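PDB 6SYY: periplasmic cell division protein (SufI) from Aquifex aeolicus, which probably acts as a copper-dependent oxidoreductase of the multicopper oxidase family and holds four copper ions. Local coordinates for residues Y248-L253 and I303-R308; F274-V279 and K288-I293. All blocks are in the same frame, centred on the assembly; numbering follows the deposited sequence.

From the N terminus, strand 247-254 is laid down first and waits for strand 300-306, which returns some fifty residues later to close the long loop of contact 1. Inside that loop the chain runs out along 270-279 and back along 282-290, and contact 2 closes this short hairpin, so the second contact is nested in the first. The two share a sheet: strand 270-279 lies against the far edge of 300-306, where Leu304 N meets Trp275 O at 2.8 Å, a probable hydrogen bond. Side chains also join them, Ile252 CD1 packing against Ile293 CD1. Together they tie neighbouring strands of the middle cupredoxin-like domain.

Contact 1: residues Y248-L253 and I303-R308; sequences YRFRIL and ILVDFR
Tyr248 with Val305 and Phe250 with Ile303 form the hydrogen-bonded pairs of two antiparallel strands, 248-253 and 303-306, whose short axes approach to 4.8 Å at 146°. Tyr248 exchanges both of its bonds with Val305, N to O and O to N, each 2.8 Å long; Phe250 and Ile303 also exchange two, slightly longer. Between them lies the non-hydrogen-bonded pair Arg249 and Leu304, whose side chains share one face of the sheet, Arg249 CB resting on Leu304 CD2.

Tyr248, Phe250, Ile303 and Val305 occupy the opposite face, and there the aromatic residues gather. Just past the strand the chain turns into a 3-10 segment, which brings the Phe307 ring up beside Tyr248 and Phe250. The edge of its ring is directed at the face of Tyr248 in an offset edge-to-face pair, planes at 81°, with CD2 of Phe307 only 3.4 Å from CD1 of Tyr248. Its CE2 meets Phe250 at the ring edge, 3.8 Å from Phe250 CE2. Val305 CG2 touches that same Phe250 edge, while Val305 CG1 lies above one face of Phe307 toward its rim, so the two methyls of this branched residue each meet a different ring. Ile303 puts CG1 between its backbone N and carbonyl carbon (chi1 64°), which sets this branch against Phe250 CB and carries CD1 on to Ile252 CD1.

The Tyr248 hydroxyl bonds to Glu244 N, and Arg249 forms salt bridges with Glu185 and Asp302. Asp306 OD1 takes the backbone N of Arg308 in an Asx turn, and the Arg308 guanidinium grips both carboxylate oxygens side-on, which probably helps to hold the turn that carries Phe307. These are neighbouring antiparallel strands of a cupredoxin-like domain, a Greek-key beta-barrel fold, consistent with the multicopper oxidase family.

Contact 2: residues F274-V279 and K288-I293; sequences FWVIGV and KEVNEI
Phe274 and Val276 pack their side chains against Val290 across a beta hairpin and Ile293 just beyond it; in the hairpin strand 270-279 is followed by the antiparallel strand 282-290. Phe274 is paired with Val290 and Val276 with Lys288, both as hydrogen-bonded pairs, and Trp275 faces Glu289 in the non-hydrogen-bonded position between them.

Phe274 has the greatest area buried here. Its CG stands between the backbone N and the carbonyl carbon (chi1 58°), a torsion that swings the ring across to the returning strand. Val290 CG2 then sits over one ring face in a CH-pi contact, 3.9 Å from the centroid, while Ile293 CG2 comes up at the edge of the ring, 3.8 Å from CE1. A flat aromatic suits this place because it offers a flat face to one methyl and an edge to another; Ile303 and Val305 of strand 300-306 also touch it.

Val276, a compact branched residue, sends CG2 to Ile293 CG2 at 3.6 Å and more loosely to Val290 CG2, closing an apolar cluster. Lys288 keeps its CB and CG near Val276 O, then bends away so that its ammonium reaches Thr286 OG1. Beyond the paired strands, Glu292 forms salt bridges with Arg262 and Arg271.

On the opposite face Glu289 is exposed and Trp275 partly so. There the indole of Trp275 and the extended chain of Glu289 lie side by side, pointing the same way, with the aliphatic part of the glutamate packed on the ring: Glu289 CB lies 3.4 Å from Trp275 NE1, and Glu289 CG is poised off-centre above the five-membered ring.

Contact 1: residues Y248-L253 and I303-R308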
loop_
_atom_site.group_PDB
_atom_site.type_symbol
_atom_site.label_atom_id
_atom_site.label_comp_id
_atom_site.label_asym_id
_atom_site.label_seq_id
_atom_site.Cartn_x
_atom_site.Cartn_y
_atom_site.Cartn_z
ATOM N N TYR A 248 -17.999 -11.136 -2.234
ATOM C CA TYR A 248 -16.693 -10.956 -2.850
ATOM C C TYR A 248 -15.758 -10.267 -1.869
ATOM O O TYR A 248 -16.165 -9.359 -1.137
ATOM C CB TYR A 248 -16.781 -10.124 -4.132
ATOM C CG TYR A 248 -17.290 -10.884 -5.331
ATOM C CD1 TYR A 248 -18.623 -11.262 -5.420
ATOM C CD2 TYR A 248 -16.441 -11.215 -6.380
ATOM C CE1 TYR A 248 -19.097 -11.959 -6.516
ATOM C CE2 TYR A 248 -16.904 -11.913 -7.482
ATOM C CZ TYR A 248 -18.235 -12.282 -7.544
ATOM O OH TYR A 248 -18.714 -12.974 -8.633
ATOM N N ARG A 249 -14.508 -10.703 -1.854
ATOM C CA ARG A 249 -13.456 -10.003 -1.137
ATOM C C ARG A 249 -12.653 -9.184 -2.136
ATOM O O ARG A 249 -12.181 -9.719 -3.145
ATOM C CB ARG A 249 -12.546 -10.981 -0.400
ATOM C CG ARG A 249 -11.309 -10.336 0.186
ATOM C CD ARG A 249 -10.492 -11.358 0.927
ATOM N NE ARG A 249 -9.445 -10.740 1.728
ATOM C CZ ARG A 249 -8.766 -11.388 2.667
ATOM N NH1 ARG A 249 -9.040 -12.665 2.913
ATOM N NH2 ARG A 249 -7.822 -10.766 3.358
ATOM N N PHE A 250 -12.512 -7.891 -1.866
ATOM C CA PHE A 250 -11.680 -7.018 -2.683
ATOM C C PHE A 250 -10.533 -6.492 -1.835
ATOM O O PHE A 250 -10.758 -5.917 -0.763
ATOM C CB PHE A 250 -12.495 -5.868 -3.273
ATOM C CG PHE A 250 -13.605 -6.319 -4.171
ATOM C CD1 PHE A 250 -13.333 -6.789 -5.445
ATOM C CD2 PHE A 250 -14.921 -6.282 -3.740
ATOM C CE1 PHE A 250 -14.354 -7.213 -6.275
ATOM C CE2 PHE A 250 -15.945 -6.704 -4.565
ATOM C CZ PHE A 250 -15.663 -7.170 -5.834
ATOM N N ARG A 251 -9.310 -6.705 -2.311
ATOM C CA ARG A 251 -8.100 -6.195 -1.673
ATOM C C ARG A 251 -7.744 -4.890 -2.364
ATOM O O ARG A 251 -7.100 -4.887 -3.417
ATOM C CB ARG A 251 -6.966 -7.205 -1.766
ATOM C CG ARG A 251 -7.269 -8.501 -1.056
ATOM C CD ARG A 251 -6.212 -9.531 -1.350
ATOM N NE ARG A 251 -6.578 -10.832 -0.800
ATOM C CZ ARG A 251 -6.101 -11.323 0.338
ATOM N NH1 ARG A 251 -5.229 -10.623 1.057
ATOM N NH2 ARG A 251 -6.496 -12.516 0.753
ATOM N N ILE A 252 -8.177 -3.781 -1.778
ATOM C CA ILE A 252 -7.966 -2.476 -2.391
ATOM C C ILE A 252 -6.582 -1.976 -2.004
ATOM O O ILE A 252 -6.257 -1.862 -0.818
ATOM C CB ILE A 252 -9.055 -1.482 -1.970
ATOM C CG1 ILE A 252 -10.433 -2.006 -2.384
ATOM C CG2 ILE A 252 -8.775 -0.119 -2.582
ATOM C CD1 ILE A 252 -11.578 -1.239 -1.787
ATOM N N LEU A 253 -5.758 -1.694 -3.005
ATOM C CA LEU A 253 -4.419 -1.162 -2.802
ATOM C C LEU A 253 -4.321 0.146 -3.567
ATOM O O LEU A 253 -4.471 0.161 -4.794
ATOM C CB LEU A 253 -3.352 -2.156 -3.272
ATOM C CG LEU A 253 -1.884 -1.820 -2.995
ATOM C CD1 LEU A 253 -1.078 -3.102 -2.892
ATOM C CD2 LEU A 253 -1.293 -0.924 -4.072
ATOM N N ILE A 303 -11.977 -5.494 1.924
ATOM C CA ILE A 303 -13.407 -5.364 2.163
ATOM C C ILE A 303 -14.134 -6.610 1.681
ATOM O O ILE A 303 -13.674 -7.317 0.779
ATOM C CB ILE A 303 -14.014 -4.112 1.490
ATOM C CG1 ILE A 303 -13.906 -4.216 -0.036
ATOM C CG2 ILE A 303 -13.366 -2.840 2.040
ATOM C CD1 ILE A 303 -14.721 -3.174 -0.786
ATOM N N LEU A 304 -15.279 -6.876 2.310
ATOM C CA LEU A 304 -16.247 -7.864 1.852
ATOM C C LEU A 304 -17.469 -7.131 1.324
ATOM O O LEU A 304 -17.991 -6.229 1.987
ATOM C CB LEU A 304 -16.662 -8.817 2.978
ATOM C CG LEU A 304 -15.662 -9.832 3.543
ATOM C CD1 LEU A 304 -16.310 -10.638 4.659
ATOM C CD2 LEU A 304 -15.116 -10.754 2.460
ATOM N N VAL A 305 -17.914 -7.507 0.130
ATOM C CA VAL A 305 -19.100 -6.931 -0.490
ATOM C C VAL A 305 -20.057 -8.074 -0.789
ATOM O O VAL A 305 -19.691 -9.032 -1.482
ATOM C CB VAL A 305 -18.762 -6.148 -1.767
ATOM C CG1 VAL A 305 -20.014 -5.502 -2.333
ATOM C CG2 VAL A 305 -17.710 -5.096 -1.477
ATOM N N ASP A 306 -21.275 -7.980 -0.262
ATOM C CA ASP A 306 -22.275 -9.029 -0.441
ATOM C C ASP A 306 -23.186 -8.598 -1.582
ATOM O O ASP A 306 -24.161 -7.873 -1.387
ATOM C CB ASP A 306 -23.046 -9.275 0.849
ATOM C CG ASP A 306 -23.838 -10.571 0.813
ATOM O OD1 ASP A 306 -24.084 -11.083 -0.295
ATOM O OD2 ASP A 306 -24.215 -11.078 1.890
ATOM N N PHE A 307 -22.868 -9.059 -2.788
ATOM C CA PHE A 307 -23.692 -8.699 -3.932
ATOM C C PHE A 307 -25.050 -9.393 -3.927
ATOM O O PHE A 307 -25.862 -9.124 -4.819
ATOM C CB PHE A 307 -22.939 -8.991 -5.234
ATOM C CG PHE A 307 -21.838 -8.012 -5.522
ATOM C CD1 PHE A 307 -22.131 -6.723 -5.941
ATOM C CD2 PHE A 307 -20.506 -8.375 -5.368
ATOM C CE1 PHE A 307 -21.114 -5.810 -6.203
ATOM C CE2 PHE A 307 -19.484 -7.466 -5.626
ATOM C CZ PHE A 307 -19.789 -6.183 -6.042
ATOM N N ARG A 308 -25.329 -10.262 -2.951
ATOM C CA ARG A 308 -26.698 -10.735 -2.765
ATOM C C ARG A 308 -27.635 -9.607 -2.350
ATOM O O ARG A 308 -28.854 -9.754 -2.479
ATOM C CB ARG A 308 -26.742 -11.858 -1.731
ATOM C CG ARG A 308 -26.004 -13.109 -2.154
ATOM C CD ARG A 308 -25.951 -14.147 -1.045
ATOM N NE ARG A 308 -25.167 -13.689 0.100
ATOM C CZ ARG A 308 -24.926 -14.424 1.181
ATOM N NH1 ARG A 308 -25.405 -15.660 1.266
ATOM N NH2 ARG A 308 -24.206 -13.927 2.178
#

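Contact 2: residues F274-V279 and K288-I293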
loop_
_atom_site.group_PDB
_atom_site.type_symbol
_atom_site.label_atom_id
_atom_site.label_comp_id
_atom_site.label_asym_id
_atom_site.label_seq_id
_atom_site.Cartn_x
_atom_site.Cartn_y
_atom_site.Cartn_z
ATOM N N PHE A 274 -20.994 -2.474 2.961
ATOM C CA PHE A 274 -19.913 -3.443 2.840
ATOM C C PHE A 274 -19.118 -3.403 4.140
ATOM O O PHE A 274 -19.394 -2.592 5.029
ATOM C CB PHE A 274 -19.041 -3.179 1.604
ATOM C CG PHE A 274 -18.421 -1.815 1.568
ATOM C CD1 PHE A 274 -17.084 -1.640 1.892
ATOM C CD2 PHE A 274 -19.165 -0.706 1.189
ATOM C CE1 PHE A 274 -16.499 -0.387 1.854
ATOM C CE2 PHE A 274 -18.586 0.554 1.146
ATOM C CZ PHE A 274 -17.250 0.712 1.481
ATOM N N TRP A 275 -18.133 -4.293 4.253
ATOM C CA TRP A 275 -17.426 -4.498 5.510
ATOM C C TRP A 275 -15.922 -4.392 5.318
ATOM O O TRP A 275 -15.354 -5.067 4.457
ATOM C CB TRP A 275 -17.758 -5.862 6.108
ATOM C CG TRP A 275 -19.181 -6.008 6.502
ATOM C CD1 TRP A 275 -19.704 -5.851 7.750
ATOM C CD2 TRP A 275 -20.275 -6.345 5.645
ATOM N NE1 TRP A 275 -21.060 -6.070 7.725
ATOM C CE2 TRP A 275 -21.436 -6.375 6.443
ATOM C CE3 TRP A 275 -20.387 -6.620 4.277
ATOM C CZ2 TRP A 275 -22.690 -6.672 5.923
ATOM C CZ3 TRP A 275 -21.631 -6.916 3.763
ATOM C CH2 TRP A 275 -22.766 -6.944 4.587
ATOM N N VAL A 276 -15.284 -3.556 6.133
ATOM C CA VAL A 276 -13.832 -3.592 6.255
ATOM C C VAL A 276 -13.465 -4.819 7.074
ATOM O O VAL A 276 -13.950 -4.996 8.197
ATOM C CB VAL A 276 -13.298 -2.313 6.910
ATOM C CG1 VAL A 276 -11.787 -2.404 7.100
ATOM C CG2 VAL A 276 -13.668 -1.099 6.084
ATOM N N ILE A 277 -12.621 -5.679 6.516
ATOM C CA ILE A 277 -12.149 -6.839 7.258
ATOM C C ILE A 277 -10.649 -6.816 7.510
ATOM O O ILE A 277 -10.178 -7.535 8.408
ATOM C CB ILE A 277 -12.551 -8.156 6.562
ATOM C CG1 ILE A 277 -11.930 -8.242 5.165
ATOM C CG2 ILE A 277 -14.072 -8.294 6.528
ATOM C CD1 ILE A 277 -11.867 -9.656 4.613
ATOM N N GLY A 278 -9.879 -6.013 6.785
ATOM C CA GLY A 278 -8.443 -6.003 6.979
ATOM C C GLY A 278 -7.834 -4.692 6.549
ATOM O O GLY A 278 -8.410 -3.943 5.752
ATOM N N VAL A 279 -6.653 -4.419 7.101
ATOM C CA VAL A 279 -5.862 -3.252 6.728
ATOM C C VAL A 279 -4.451 -3.721 6.392
ATOM O O VAL A 279 -4.222 -4.917 6.181
ATOM C CB VAL A 279 -5.864 -2.193 7.846
ATOM C CG1 VAL A 279 -7.249 -1.567 7.978
ATOM C CG2 VAL A 279 -5.449 -2.819 9.161
ATOM N N LYS A 288 -16.207 -4.757 10.112
ATOM C CA LYS A 288 -16.703 -3.420 10.429
ATOM C C LYS A 288 -17.559 -2.944 9.264
ATOM O O LYS A 288 -17.037 -2.670 8.178
ATOM C CB LYS A 288 -15.551 -2.447 10.689
ATOM C CG LYS A 288 -14.471 -2.978 11.619
ATOM C CD LYS A 288 -14.999 -3.274 13.014
ATOM C CE LYS A 288 -13.916 -3.902 13.884
ATOM N NZ LYS A 288 -14.348 -4.069 15.304
ATOM N N GLU A 289 -18.869 -2.847 9.487
ATOM C CA GLU A 289 -19.786 -2.432 8.433
ATOM C C GLU A 289 -19.676 -0.929 8.202
ATOM O O GLU A 289 -19.733 -0.138 9.148
ATOM C CB GLU A 289 -21.226 -2.811 8.784
ATOM C CG GLU A 289 -22.221 -2.441 7.697
ATOM C CD GLU A 289 -23.625 -2.948 7.967
ATOM O OE1 GLU A 289 -23.797 -3.839 8.827
ATOM O OE2 GLU A 289 -24.560 -2.450 7.311
ATOM N N VAL A 290 -19.500 -0.541 6.941
ATOM C CA VAL A 290 -19.362 0.856 6.550
ATOM C C VAL A 290 -20.138 1.063 5.257
ATOM O O VAL A 290 -20.650 0.118 4.655
ATOM C CB VAL A 290 -17.890 1.270 6.344
ATOM C CG1 VAL A 290 -17.093 1.090 7.625
ATOM C CG2 VAL A 290 -17.271 0.478 5.194
ATOM N N ASN A 291 -20.220 2.325 4.836
ATOM C CA ASN A 291 -20.710 2.658 3.505
ATOM C C ASN A 291 -19.712 3.508 2.728
ATOM O O ASN A 291 -20.038 3.986 1.635
ATOM C CB ASN A 291 -22.080 3.350 3.581
ATOM C CG ASN A 291 -22.089 4.550 4.512
ATOM O OD1 ASN A 291 -21.163 5.359 4.518
ATOM N ND2 ASN A 291 -23.148 4.670 5.304
ATOM N N GLU A 292 -18.505 3.705 3.262
ATOM C CA GLU A 292 -17.421 4.344 2.528
ATOM C C GLU A 292 -16.108 4.065 3.244
ATOM O O GLU A 292 -16.080 3.781 4.444
ATOM C CB GLU A 292 -17.631 5.858 2.383
ATOM C CG GLU A 292 -17.667 6.613 3.691
ATOM C CD GLU A 292 -17.487 8.103 3.498
ATOM O OE1 GLU A 292 -16.358 8.593 3.704
ATOM O OE2 GLU A 292 -18.469 8.782 3.129
ATOM N N ILE A 293 -15.016 4.149 2.486
ATOM C CA ILE A 293 -13.671 3.989 3.027
ATOM C C ILE A 293 -12.750 5.016 2.386
ATOM O O ILE A 293 -12.843 5.298 1.185
ATOM C CB ILE A 293 -13.117 2.566 2.813
ATOM C CG1 ILE A 293 -13.200 2.166 1.337
ATOM C CG2 ILE A 293 -13.842 1.568 3.699
ATOM C CD1 ILE A 293 -12.422 0.916 1.019
#